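Local coordinates for 1-acyl-sn-glycerol-3-phosphate acyltransferase (Thermotoga maritima, PDB 5KYM), which probably transfers an acyl group to 1-acyl-sn-glycerol 3-phosphate, making phosphatidic acid at the membrane, at residues Ser86-Val97 with Leu184-Ile195. Residues are numbered along the deposited sequence; the frame is centred on the assembly and turned at random.
Sequences SLMDIPLILGFV and LPVSIWGTYHLI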
loop_
_atom_site.group_PDB
_atom_site.type_symbol
_atom_site.label_atom_id
_atom_site.label_comp_id
_atom_site.label_asym_id
_atom_site.label_seq_id
_atom_site.Cartn_x
_atom_site.Cartn_y
_atom_site.Cartn_z
ATOM N N SER A 86 -6.302 -7.345 2.320
ATOM C CA SER A 86 -7.364 -6.413 2.664
ATOM C C SER A 86 -7.361 -5.180 1.785
ATOM O O SER A 86 -6.330 -4.794 1.303
ATOM C CB SER A 86 -7.227 -6.002 4.132
ATOM O OG SER A 86 -8.187 -5.031 4.432
ATOM N N LEU A 87 -8.490 -4.524 1.622
ATOM C CA LEU A 87 -8.432 -3.156 1.025
ATOM C C LEU A 87 -7.557 -2.232 1.842
ATOM O O LEU A 87 -6.907 -1.380 1.283
ATOM C CB LEU A 87 -9.797 -2.483 0.892
ATOM C CG LEU A 87 -10.780 -3.172 -0.091
ATOM C CD1 LEU A 87 -12.082 -2.349 -0.062
ATOM C CD2 LEU A 87 -10.283 -3.439 -1.541
ATOM N N MET A 88 -7.542 -2.401 3.157
ATOM C CA MET A 88 -6.812 -1.527 4.008
ATOM C C MET A 88 -5.283 -1.599 3.802
ATOM O O MET A 88 -4.537 -0.729 4.303
ATOM C CB MET A 88 -7.164 -1.799 5.483
ATOM C CG MET A 88 -8.594 -1.467 5.883
ATOM S SD MET A 88 -9.176 0.190 5.414
ATOM C CE MET A 88 -8.170 1.128 6.611
ATOM N N ASP A 89 -4.795 -2.595 3.063
ATOM C CA ASP A 89 -3.362 -2.660 2.813
ATOM C C ASP A 89 -2.777 -1.378 2.181
ATOM O O ASP A 89 -1.732 -0.921 2.557
ATOM C CB ASP A 89 -3.015 -3.895 1.991
ATOM C CG ASP A 89 -3.323 -5.181 2.698
ATOM O OD1 ASP A 89 -3.419 -5.206 3.952
ATOM O OD2 ASP A 89 -3.446 -6.184 1.944
ATOM N N ILE A 90 -3.493 -0.780 1.264
ATOM C CA ILE A 90 -3.058 0.457 0.649
ATOM C C ILE A 90 -2.921 1.619 1.675
ATOM O O ILE A 90 -1.839 2.220 1.774
ATOM C CB ILE A 90 -3.889 0.704 -0.636
ATOM C CG1 ILE A 90 -3.310 -0.233 -1.755
ATOM C CG2 ILE A 90 -3.820 2.135 -1.123
ATOM C CD1 ILE A 90 -1.825 0.008 -2.274
ATOM N N PRO A 91 -3.979 1.922 2.436
ATOM C CA PRO A 91 -3.771 2.977 3.441
ATOM C C PRO A 91 -2.646 2.633 4.431
ATOM O O PRO A 91 -1.887 3.531 4.850
ATOM C CB PRO A 91 -5.142 3.093 4.175
ATOM C CG PRO A 91 -6.004 2.002 3.629
ATOM C CD PRO A 91 -5.407 1.556 2.291
ATOM N N LEU A 92 -2.555 1.357 4.794
ATOM C CA LEU A 92 -1.495 0.884 5.658
ATOM C C LEU A 92 -0.125 1.169 5.054
ATOM O O LEU A 92 0.669 1.830 5.706
ATOM C CB LEU A 92 -1.633 -0.619 5.907
ATOM C CG LEU A 92 -0.590 -1.299 6.765
ATOM C CD1 LEU A 92 -0.766 -0.795 8.147
ATOM C CD2 LEU A 92 -0.735 -2.785 6.735
ATOM N N ILE A 93 0.182 0.690 3.836
ATOM C CA ILE A 93 1.519 0.945 3.242
ATOM C C ILE A 93 1.736 2.504 3.133
ATOM O O ILE A 93 2.844 2.995 3.398
ATOM C CB ILE A 93 1.728 0.332 1.842
ATOM C CG1 ILE A 93 1.345 -1.137 1.693
ATOM C CG2 ILE A 93 3.150 0.512 1.374
ATOM C CD1 ILE A 93 2.126 -2.092 2.518
ATOM N N LEU A 94 0.682 3.248 2.736
ATOM C CA LEU A 94 0.780 4.709 2.515
ATOM C C LEU A 94 1.186 5.424 3.799
ATOM O O LEU A 94 2.085 6.256 3.801
ATOM C CB LEU A 94 -0.533 5.285 1.993
ATOM C CG LEU A 94 -0.897 5.059 0.511
ATOM C CD1 LEU A 94 -2.258 5.568 0.057
ATOM C CD2 LEU A 94 0.164 5.713 -0.338
ATOM N N GLY A 95 0.549 5.047 4.891
ATOM C CA GLY A 95 0.751 5.710 6.160
ATOM C C GLY A 95 1.967 5.292 6.949
ATOM O O GLY A 95 2.415 6.022 7.820
ATOM N N PHE A 96 2.528 4.136 6.642
ATOM C CA PHE A 96 3.580 3.579 7.473
ATOM C C PHE A 96 4.805 3.083 6.745
ATOM O O PHE A 96 5.707 2.565 7.381
ATOM C CB PHE A 96 2.986 2.413 8.273
ATOM C CG PHE A 96 1.957 2.836 9.280
ATOM C CD1 PHE A 96 2.339 3.268 10.535
ATOM C CD2 PHE A 96 0.645 2.790 8.983
ATOM C CE1 PHE A 96 1.430 3.656 11.456
ATOM C CE2 PHE A 96 -0.288 3.171 9.923
ATOM C CZ PHE A 96 0.109 3.583 11.165
ATOM N N VAL A 97 4.854 3.199 5.424
ATOM C CA VAL A 97 6.028 2.736 4.666
ATOM C C VAL A 97 6.407 3.743 3.581
ATOM O O VAL A 97 7.552 4.179 3.526
ATOM C CB VAL A 97 5.736 1.399 3.999
ATOM C CG1 VAL A 97 6.947 0.899 3.219
ATOM C CG2 VAL A 97 5.182 0.404 5.013
ATOM N N LEU A 184 11.628 -3.505 -1.704
ATOM C CA LEU A 184 11.594 -3.363 -0.227
ATOM C C LEU A 184 10.506 -4.338 0.212
ATOM O O LEU A 184 9.330 -4.001 0.138
ATOM C CB LEU A 184 11.296 -1.917 0.228
ATOM C CG LEU A 184 11.082 -1.701 1.724
ATOM C CD1 LEU A 184 12.390 -1.958 2.398
ATOM C CD2 LEU A 184 10.485 -0.390 2.161
ATOM N N PRO A 185 10.889 -5.551 0.656
ATOM C CA PRO A 185 9.885 -6.529 1.015
ATOM C C PRO A 185 9.154 -6.161 2.284
ATOM O O PRO A 185 9.812 -5.744 3.202
ATOM C CB PRO A 185 10.694 -7.799 1.233
ATOM C CG PRO A 185 11.905 -7.590 0.451
ATOM C CD PRO A 185 12.216 -6.139 0.698
ATOM N N VAL A 186 7.826 -6.337 2.316
ATOM C CA VAL A 186 7.013 -5.964 3.477
ATOM C C VAL A 186 6.052 -7.064 3.797
ATOM O O VAL A 186 5.509 -7.595 2.901
ATOM C CB VAL A 186 6.200 -4.687 3.211
ATOM C CG1 VAL A 186 5.186 -4.451 4.306
ATOM C CG2 VAL A 186 7.155 -3.523 3.129
ATOM N N SER A 187 5.824 -7.374 5.063
ATOM C CA SER A 187 4.862 -8.390 5.424
ATOM C C SER A 187 3.791 -7.724 6.269
ATOM O O SER A 187 4.104 -6.991 7.224
ATOM C CB SER A 187 5.529 -9.461 6.252
ATOM O OG SER A 187 6.699 -9.964 5.655
ATOM N N ILE A 188 2.529 -7.988 5.929
ATOM C CA ILE A 188 1.360 -7.366 6.565
ATOM C C ILE A 188 0.597 -8.475 7.266
ATOM O O ILE A 188 0.285 -9.526 6.628
ATOM C CB ILE A 188 0.424 -6.812 5.508
ATOM C CG1 ILE A 188 1.109 -5.687 4.709
ATOM C CG2 ILE A 188 -0.872 -6.312 6.155
ATOM C CD1 ILE A 188 0.258 -5.043 3.613
ATOM N N TRP A 189 0.302 -8.296 8.559
ATOM C CA TRP A 189 -0.604 -9.199 9.210
ATOM C C TRP A 189 -1.619 -8.523 10.066
ATOM O O TRP A 189 -1.261 -7.743 10.895
ATOM C CB TRP A 189 0.150 -10.116 10.102
ATOM C CG TRP A 189 -0.786 -11.160 10.675
ATOM C CD1 TRP A 189 -1.173 -11.313 11.936
ATOM C CD2 TRP A 189 -1.445 -12.180 9.927
ATOM N NE1 TRP A 189 -2.023 -12.372 12.047
ATOM C CE2 TRP A 189 -2.224 -12.917 10.817
ATOM C CE3 TRP A 189 -1.444 -12.525 8.566
ATOM C CZ2 TRP A 189 -3.030 -13.964 10.417
ATOM C CZ3 TRP A 189 -2.244 -13.569 8.160
ATOM C CH2 TRP A 189 -3.036 -14.274 9.084
ATOM N N GLY A 190 -2.888 -8.875 9.897
ATOM C CA GLY A 190 -4.021 -8.292 10.648
ATOM C C GLY A 190 -5.037 -7.420 9.882
ATOM O O GLY A 190 -6.120 -7.213 10.353
ATOM N N THR A 191 -4.689 -6.901 8.731
ATOM C CA THR A 191 -5.618 -6.157 7.978
ATOM C C THR A 191 -6.698 -7.113 7.477
ATOM O O THR A 191 -7.845 -6.696 7.258
ATOM C CB THR A 191 -4.983 -5.424 6.783
ATOM O OG1 THR A 191 -4.269 -6.347 5.931
ATOM C CG2 THR A 191 -4.082 -4.410 7.244
ATOM N N TYR A 192 -6.347 -8.383 7.291
ATOM C CA TYR A 192 -7.363 -9.391 6.940
ATOM C C TYR A 192 -8.482 -9.597 8.001
ATOM O O TYR A 192 -9.630 -9.787 7.641
ATOM C CB TYR A 192 -6.702 -10.726 6.546
ATOM C CG TYR A 192 -7.650 -11.875 6.519
ATOM C CD1 TYR A 192 -8.504 -12.084 5.432
ATOM C CD2 TYR A 192 -7.752 -12.735 7.584
ATOM C CE1 TYR A 192 -9.433 -13.120 5.410
ATOM C CE2 TYR A 192 -8.650 -13.811 7.544
ATOM C CZ TYR A 192 -9.467 -13.976 6.443
ATOM O OH TYR A 192 -10.337 -14.992 6.380
ATOM N N HIS A 193 -8.145 -9.537 9.293
ATOM C CA HIS A 193 -9.160 -9.626 10.342
ATOM C C HIS A 193 -9.942 -8.334 10.435
ATOM O O HIS A 193 -11.048 -8.336 10.907
ATOM C CB HIS A 193 -8.555 -10.000 11.679
ATOM C CG HIS A 193 -7.519 -11.087 11.584
ATOM N ND1 HIS A 193 -7.695 -12.216 10.801
ATOM C CD2 HIS A 193 -6.259 -11.175 12.089
ATOM C CE1 HIS A 193 -6.608 -12.969 10.859
ATOM N NE2 HIS A 193 -5.722 -12.356 11.626
ATOM N N LEU A 194 -9.382 -7.246 9.938
ATOM C CA LEU A 194 -9.986 -5.920 9.960
ATOM C C LEU A 194 -11.094 -5.796 8.927
ATOM O O LEU A 194 -12.237 -5.453 9.258
ATOM C CB LEU A 194 -8.879 -4.906 9.702
ATOM C CG LEU A 194 -8.981 -3.456 10.103
ATOM C CD1 LEU A 194 -9.801 -3.250 11.350
ATOM C CD2 LEU A 194 -7.589 -2.917 10.414
ATOM N N ILE A 195 -10.756 -6.088 7.668
ATOM C CA ILE A 195 -11.762 -6.210 6.587
ATOM C C ILE A 195 -11.310 -7.151 5.427
ATOM O O ILE A 195 -10.562 -6.745 4.522
ATOM C CB ILE A 195 -12.265 -4.828 6.126
ATOM C CG1 ILE A 195 -13.509 -4.998 5.248
ATOM C CG2 ILE A 195 -11.192 -4.012 5.448
ATOM C CD1 ILE A 195 -14.230 -3.696 4.949
#
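Ile93 lies nearest Val186 where helix 89-96 runs across strand 184-189 of the mixed sheet, the two axes 10.6 Å apart and their directions 127° from each other. Ile188 carries the middle of this layer. Its CG2 meets Leu92 CD2 tip to tip at 3.6 Å, while the Ile188 and Ile93 side chains cross at about a right angle, CD1 to CD1 3.7 Å. Towards the helix C terminus, the Val97 and Leu184 side chains slide past each other in opposite directions, CG1 to CD2 3.9 Å.

Polar groups take over at the other end. Ser86 and Asp89 form a capping box, although its bond from Ser86 N to Asp89 OD2 is weak. Ser86 swings its hydroxyl away from its own amide (chi1 176°), where OG accepts from Met88 N and donates to Ile195 O at 2.9 Å, tying the turn that leads into helix 89-96 to the residue that follows helix 191-194. Beside it, Met88 CG packs on Ile195 CG2. The Thr191 hydroxyl donates to Asp89 OD1, a bond modelled too short for its length to be trusted.

Asp89 OD2 also accepts from His84 ND1 and Gln85 N, and His84 and Asp89 match the family's HX4D motif. These bonds hold the carboxylate that probably orients the motif histidine, as in related acyltransferases; Thr191 may help position it from the second shell.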